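Local atomic coordinates of hypothetical protein PH1789 (Pyrococcus horikoshii, PDB entry 1WR2), a protein that is of unknown function but belongs to the ATP-grasp superfamily. Residues E22-Q27 against E106-L111. Sequence-based numbering, arbitrary orientation.
Sequences EYEAKQ and EILGVL
Tyr-23 of the helix touches Leu-111 at its base and Leu-108, in the loop leading into the strand, at its hydroxyl end. Tyr-23 CB meets CD1 of Leu-111 at 4.0 Å, while Tyr-23 OH lies 3.7 Å from CD1 of Leu-108, which comes to the ring obliquely. With chi1 at 80°, Tyr-23 CG sits between the backbone N and the carbonyl carbon, which brings the hydroxyl end up to Leu-108, the two side chains crossing at about a right angle. CG of Glu-24 lies over one face of the Tyr-23 ring, 3.4 Å above the plane and near the rim. The other methyl of Leu-111, CD2, rests against the carboxylate carbon CD of Glu-22 at 3.9 Å. That carboxylate is buried: Glu-22 OE2 forms salt bridges with Lys-26 NZ one helical turn on, at 2.5 Å and through its anti lone pair, and with Lys-62, while OE1 is bridged to Lys-71, with the like charge of Asp-229 close by. Glu-24, in turn, is bridged to Arg-17. Backbone bonds tie Leu-108 to Met-64 and Leu-111 to Lys-62 of strand 59-64, and Met-64 also touches Tyr-23. The contact thus sets helix 22-30 against strand 109-114 of the four-stranded antiparallel sheet, with helix 84-101 packed on Val-110, which points away from helix 22-30.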
ATOM      1  N   GLU A  22      -3.163   6.250   3.622  1.00 33.31           N
ATOM      2  CA  GLU A  22      -2.964   4.807   3.648  1.00 34.51           C
ATOM      3  C   GLU A  22      -4.167   3.959   4.049  1.00 34.06           C
ATOM      4  O   GLU A  22      -4.484   2.992   3.365  1.00 32.54           O
ATOM      5  CB  GLU A  22      -1.778   4.453   4.550  1.00 36.63           C
ATOM      6  CG  GLU A  22      -1.367   2.990   4.486  1.00 35.35           C
ATOM      7  CD  GLU A  22      -0.136   2.693   5.330  1.00 35.43           C
ATOM      8  OE1 GLU A  22       0.549   3.651   5.759  1.00 33.06           O
ATOM      9  OE2 GLU A  22       0.148   1.501   5.554  1.00 34.07           O
ATOM     10  N   TYR A  23      -4.852   4.314   5.134  1.00 34.66           N
ATOM     11  CA  TYR A  23      -5.976   3.490   5.555  1.00 37.32           C
ATOM     12  C   TYR A  23      -7.140   3.551   4.588  1.00 37.42           C
ATOM     13  O   TYR A  23      -7.849   2.562   4.426  1.00 37.82           O
ATOM     14  CB  TYR A  23      -6.423   3.837   6.992  1.00 41.83           C
ATOM     15  CG  TYR A  23      -7.294   5.063   7.138  1.00 44.32           C
ATOM     16  CD1 TYR A  23      -8.651   5.027   6.818  1.00 46.48           C
ATOM     17  CD2 TYR A  23      -6.760   6.263   7.601  1.00 45.64           C
ATOM     18  CE1 TYR A  23      -9.457   6.168   6.956  1.00 47.75           C
ATOM     19  CE2 TYR A  23      -7.549   7.402   7.740  1.00 46.79           C
ATOM     20  CZ  TYR A  23      -8.893   7.348   7.415  1.00 46.94           C
ATOM     21  OH  TYR A  23      -9.657   8.480   7.536  1.00 47.99           O
ATOM     22  N   GLU A  24      -7.331   4.691   3.922  1.00 35.88           N
ATOM     23  CA  GLU A  24      -8.437   4.829   2.960  1.00 37.65           C
ATOM     24  C   GLU A  24      -8.134   4.028   1.703  1.00 36.61           C
ATOM     25  O   GLU A  24      -9.016   3.390   1.134  1.00 39.05           O
ATOM     26  CB  GLU A  24      -8.647   6.295   2.568  1.00 36.06           C
ATOM     27  CG  GLU A  24      -8.979   7.200   3.731  1.00 39.03           C
ATOM     28  CD  GLU A  24      -8.942   8.667   3.351  1.00 39.82           C
ATOM     29  OE1 GLU A  24      -8.046   9.053   2.573  1.00 37.53           O
ATOM     30  OE2 GLU A  24      -9.799   9.429   3.842  1.00 41.89           O
ATOM     31  N   ALA A  25      -6.882   4.089   1.257  1.00 35.72           N
ATOM     32  CA  ALA A  25      -6.454   3.345   0.075  1.00 33.44           C
ATOM     33  C   ALA A  25      -6.660   1.853   0.334  1.00 32.94           C
ATOM     34  O   ALA A  25      -7.252   1.142  -0.483  1.00 31.27           O
ATOM     35  CB  ALA A  25      -4.981   3.628  -0.215  1.00 31.46           C
ATOM     36  N   LYS A  26      -6.184   1.381   1.481  1.00 32.22           N
ATOM     37  CA  LYS A  26      -6.309  -0.031   1.824  1.00 34.23           C
ATOM     38  C   LYS A  26      -7.746  -0.530   1.915  1.00 37.00           C
ATOM     39  O   LYS A  26      -8.013  -1.707   1.668  1.00 38.29           O
ATOM     40  CB  LYS A  26      -5.544  -0.325   3.107  1.00 33.60           C
ATOM     41  CG  LYS A  26      -4.042  -0.311   2.884  1.00 31.96           C
ATOM     42  CD  LYS A  26      -3.293  -0.469   4.185  1.00 32.98           C
ATOM     43  CE  LYS A  26      -1.799  -0.596   3.955  1.00 32.76           C
ATOM     44  NZ  LYS A  26      -1.093  -0.684   5.273  1.00 34.06           N
ATOM     45  N   GLN A  27      -8.670   0.354   2.268  1.00 37.15           N
ATOM     46  CA  GLN A  27     -10.076  -0.016   2.318  1.00 38.49           C
ATOM     47  C   GLN A  27     -10.497  -0.341   0.884  1.00 39.04           C
ATOM     48  O   GLN A  27     -11.245  -1.283   0.645  1.00 37.43           O
ATOM     49  CB  GLN A  27     -10.917   1.140   2.859  1.00 39.97           C
ATOM     50  CG  GLN A  27     -10.880   1.286   4.376  1.00 43.48           C
ATOM     51  CD  GLN A  27     -11.590   2.541   4.851  1.00 46.92           C
ATOM     52  OE1 GLN A  27     -11.026   3.637   4.830  1.00 49.94           O
ATOM     53  NE2 GLN A  27     -12.844   2.391   5.262  1.00 48.92           N
ATOM     54  N   GLU A 106      -3.950  18.213   8.731  1.00 41.11           N
ATOM     55  CA  GLU A 106      -5.136  17.665   9.375  1.00 42.34           C
ATOM     56  C   GLU A 106      -4.702  16.266   9.825  1.00 41.89           C
ATOM     57  O   GLU A 106      -4.211  15.484   9.014  1.00 41.30           O
ATOM     58  CB  GLU A 106      -6.299  17.565   8.377  1.00 43.02           C
ATOM     59  CG  GLU A 106      -7.438  16.653   8.843  1.00 47.01           C
ATOM     60  CD  GLU A 106      -8.628  16.639   7.901  1.00 47.53           C
ATOM     61  OE1 GLU A 106      -8.428  16.637   6.669  1.00 49.91           O
ATOM     62  OE2 GLU A 106      -9.773  16.609   8.397  1.00 50.75           O
ATOM     63  N   ILE A 107      -4.840  15.956  11.113  1.00 40.85           N
ATOM     64  CA  ILE A 107      -4.446  14.634  11.592  1.00 40.51           C
ATOM     65  C   ILE A 107      -5.696  13.768  11.672  1.00 39.44           C
ATOM     66  O   ILE A 107      -6.578  14.017  12.486  1.00 38.28           O
ATOM     67  CB  ILE A 107      -3.780  14.701  12.985  1.00 40.90           C
ATOM     68  CG1 ILE A 107      -2.626  15.706  12.973  1.00 42.62           C
ATOM     69  CG2 ILE A 107      -3.248  13.327  13.369  1.00 40.62           C
ATOM     70  CD1 ILE A 107      -1.486  15.347  12.033  1.00 43.20           C
ATOM     71  N   LEU A 108      -5.782  12.765  10.808  1.00 38.37           N
ATOM     72  CA  LEU A 108      -6.940  11.882  10.788  1.00 39.19           C
ATOM     73  C   LEU A 108      -6.845  10.776  11.828  1.00 39.17           C
ATOM     74  O   LEU A 108      -7.843  10.122  12.139  1.00 39.61           O
ATOM     75  CB  LEU A 108      -7.108  11.254   9.403  1.00 40.35           C
ATOM     76  CG  LEU A 108      -7.413  12.217   8.253  1.00 40.92           C
ATOM     77  CD1 LEU A 108      -7.540  11.433   6.950  1.00 42.28           C
ATOM     78  CD2 LEU A 108      -8.700  12.967   8.551  1.00 42.65           C
ATOM     79  N   GLY A 109      -5.645  10.563  12.355  1.00 36.89           N
ATOM     80  CA  GLY A 109      -5.452   9.522  13.348  1.00 35.02           C
ATOM     81  C   GLY A 109      -4.138   8.803  13.127  1.00 32.92           C
ATOM     82  O   GLY A 109      -3.327   9.240  12.318  1.00 32.03           O
ATOM     83  N   VAL A 110      -3.921   7.707  13.848  1.00 31.04           N
ATOM     84  CA  VAL A 110      -2.690   6.941  13.715  1.00 29.44           C
ATOM     85  C   VAL A 110      -2.986   5.483  13.427  1.00 30.82           C
ATOM     86  O   VAL A 110      -3.753   4.839  14.143  1.00 28.63           O
ATOM     87  CB  VAL A 110      -1.835   7.011  14.992  1.00 26.72           C
ATOM     88  CG1 VAL A 110      -0.591   6.156  14.825  1.00 28.01           C
ATOM     89  CG2 VAL A 110      -1.459   8.445  15.275  1.00 29.01           C
ATOM     90  N   LEU A 111      -2.377   4.964  12.372  1.00 31.33           N
ATOM     91  CA  LEU A 111      -2.590   3.581  12.000  1.00 32.46           C
ATOM     92  C   LEU A 111      -1.702   2.686  12.860  1.00 34.00           C
ATOM     93  O   LEU A 111      -0.481   2.896  12.952  1.00 33.98           O
ATOM     94  CB  LEU A 111      -2.270   3.394  10.510  1.00 34.23           C
ATOM     95  CG  LEU A 111      -2.922   2.215   9.785  1.00 38.62           C
ATOM     96  CD1 LEU A 111      -4.415   2.203  10.073  1.00 39.34           C
ATOM     97  CD2 LEU A 111      -2.673   2.327   8.284  1.00 38.64           C
TER